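Extracellular solute-binding protein, family 1 (Bifidobacterium longum subsp. infantis, PDB 6FTH) probably binds human milk oligosaccharides outside the cell and delivers them to an ABC transporter for uptake. Local coordinates at residues P213-N218 against I222-N227. Residues are numbered along the deposited sequence; the frame is centred on the assembly and turned at random.
Sequences PMLLLN and IVTGFN
Asn218 and Thr224 meet through both ends of one side-chain amide, a worked example of how an asparagine can bridge a 3-10 segment and the irregular chain that follows it. The fold is the two-lobed one of solute-binding proteins, consistent with the type II periplasmic-binding-protein family; its long loop between strands 197-199 and 235-238 includes 3-10 structure at 213-216 and then returns as the irregular segment 222-227, extended at its start. OD1 of Asn218 accepts the backbone N of Thr224 at 3.1 Å in a nearly straight bond (168° at the hydrogen), the donor lying 32° off the carbonyl plane. On the other end of the amide, ND2 gives one hydrogen to OG1 of Thr224, 2.9 Å away and in the amide plane. A second bond, from ND2 to the backbone O of Leu215, turns back into its own segment, and the three bonds together define the orientation of the amide. That same oxygen of Leu215 also receives N of Asn218. Nearby, N of Ile222 reaches O of Leu217 in a weak bond of 3.4 Å. The Thr224 hydroxyl sits between backbone N and carbonyl carbon (chi1 65°), facing the amide while CG2 rests 3.8 Å from CB of Leu217. Next to this polar centre lies an apolar patch. The ring of Phe226 takes CB of Thr224 over the centre of one face, and its edge meets the backbone at Met214 C and Leu215 N. CD2 of Leu215 comes obliquely to the ring, 3.7 Å from CD2 of Phe226. In the next shell, helices 249-263 and 457-484 pack on the Met214 side chain. Asp330 joins the threonine to the phenylalanine: its OD2 is hydrogen-bonded to OG1 of Thr224 and to N of Phe226.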
# COMPACT_ATOMS: atom_id res chain seq x y z
N PRO A 213 3.49 -6.34 -12.21
CA PRO A 213 4.57 -7.12 -12.82
C PRO A 213 5.91 -6.41 -12.72
O PRO A 213 6.96 -7.07 -12.77
CB PRO A 213 4.14 -7.27 -14.30
CG PRO A 213 3.06 -6.21 -14.52
CD PRO A 213 2.40 -6.03 -13.15
N MET A 214 5.90 -5.08 -12.58
CA MET A 214 7.18 -4.37 -12.51
C MET A 214 7.87 -4.54 -11.18
O MET A 214 8.94 -3.96 -10.96
CB MET A 214 7.01 -2.89 -12.87
CG MET A 214 6.55 -2.68 -14.29
SD MET A 214 7.57 -3.63 -15.42
CE MET A 214 6.68 -3.50 -16.98
N LEU A 215 7.32 -5.34 -10.29
CA LEU A 215 8.11 -5.77 -9.15
C LEU A 215 9.38 -6.50 -9.57
O LEU A 215 10.31 -6.60 -8.76
CB LEU A 215 7.26 -6.64 -8.24
CG LEU A 215 6.20 -5.91 -7.42
CD1 LEU A 215 5.21 -6.90 -6.87
CD2 LEU A 215 6.85 -5.10 -6.28
N LEU A 216 9.47 -6.99 -10.81
CA LEU A 216 10.72 -7.56 -11.31
C LEU A 216 11.83 -6.53 -11.45
O LEU A 216 12.99 -6.91 -11.64
CB LEU A 216 10.52 -8.33 -12.63
CG LEU A 216 9.84 -9.70 -12.48
CD1 LEU A 216 9.95 -10.43 -13.82
CD2 LEU A 216 10.44 -10.55 -11.39
N LEU A 217 11.53 -5.23 -11.35
CA LEU A 217 12.61 -4.25 -11.29
C LEU A 217 13.55 -4.53 -10.13
O LEU A 217 14.75 -4.25 -10.21
CB LEU A 217 12.06 -2.83 -11.16
CG LEU A 217 11.49 -2.22 -12.44
CD1 LEU A 217 10.58 -1.03 -12.15
CD2 LEU A 217 12.64 -1.81 -13.36
N ASN A 218 13.04 -5.11 -9.04
CA ASN A 218 13.90 -5.43 -7.91
C ASN A 218 14.99 -6.44 -8.29
O ASN A 218 16.10 -6.41 -7.72
CB ASN A 218 13.04 -5.96 -6.76
CG ASN A 218 12.16 -4.87 -6.15
OD1 ASN A 218 12.65 -3.93 -5.49
ND2 ASN A 218 10.86 -4.98 -6.36
N ILE A 222 17.02 -2.19 -8.70
CA ILE A 222 16.25 -0.97 -8.45
C ILE A 222 15.18 -1.29 -7.41
O ILE A 222 14.35 -2.18 -7.62
CB ILE A 222 15.63 -0.42 -9.75
CG1 ILE A 222 16.73 0.13 -10.67
CG2 ILE A 222 14.59 0.69 -9.44
CD1 ILE A 222 16.23 0.55 -12.05
N VAL A 223 15.21 -0.57 -6.29
CA VAL A 223 14.26 -0.79 -5.20
C VAL A 223 12.93 -0.15 -5.56
O VAL A 223 12.85 1.06 -5.76
CB VAL A 223 14.78 -0.22 -3.87
CG1 VAL A 223 13.80 -0.54 -2.75
CG2 VAL A 223 16.14 -0.73 -3.55
N THR A 224 11.87 -0.96 -5.62
CA THR A 224 10.53 -0.42 -5.82
C THR A 224 9.87 -0.06 -4.49
O THR A 224 10.31 -0.48 -3.40
CB THR A 224 9.63 -1.38 -6.60
OG1 THR A 224 9.41 -2.58 -5.84
CG2 THR A 224 10.23 -1.79 -7.94
N GLY A 225 8.83 0.75 -4.58
CA GLY A 225 8.06 1.14 -3.40
C GLY A 225 6.60 1.29 -3.75
O GLY A 225 6.01 2.38 -3.68
N PHE A 226 5.99 0.17 -4.11
CA PHE A 226 4.69 0.21 -4.75
C PHE A 226 3.50 0.30 -3.79
O PHE A 226 2.36 0.36 -4.27
CB PHE A 226 4.53 -0.95 -5.75
CG PHE A 226 5.41 -0.84 -7.00
CD1 PHE A 226 5.98 0.35 -7.41
CD2 PHE A 226 5.65 -1.97 -7.76
CE1 PHE A 226 6.76 0.40 -8.56
CE2 PHE A 226 6.44 -1.93 -8.88
CZ PHE A 226 6.99 -0.72 -9.30
N ASN A 227 3.69 0.34 -2.47
CA ASN A 227 2.54 0.59 -1.60
C ASN A 227 2.03 2.02 -1.80
O ASN A 227 0.81 2.25 -1.76
CB ASN A 227 2.89 0.41 -0.12
CG ASN A 227 2.96 -1.05 0.34
OD1 ASN A 227 3.18 -1.99 -0.43
ND2 ASN A 227 2.82 -1.23 1.66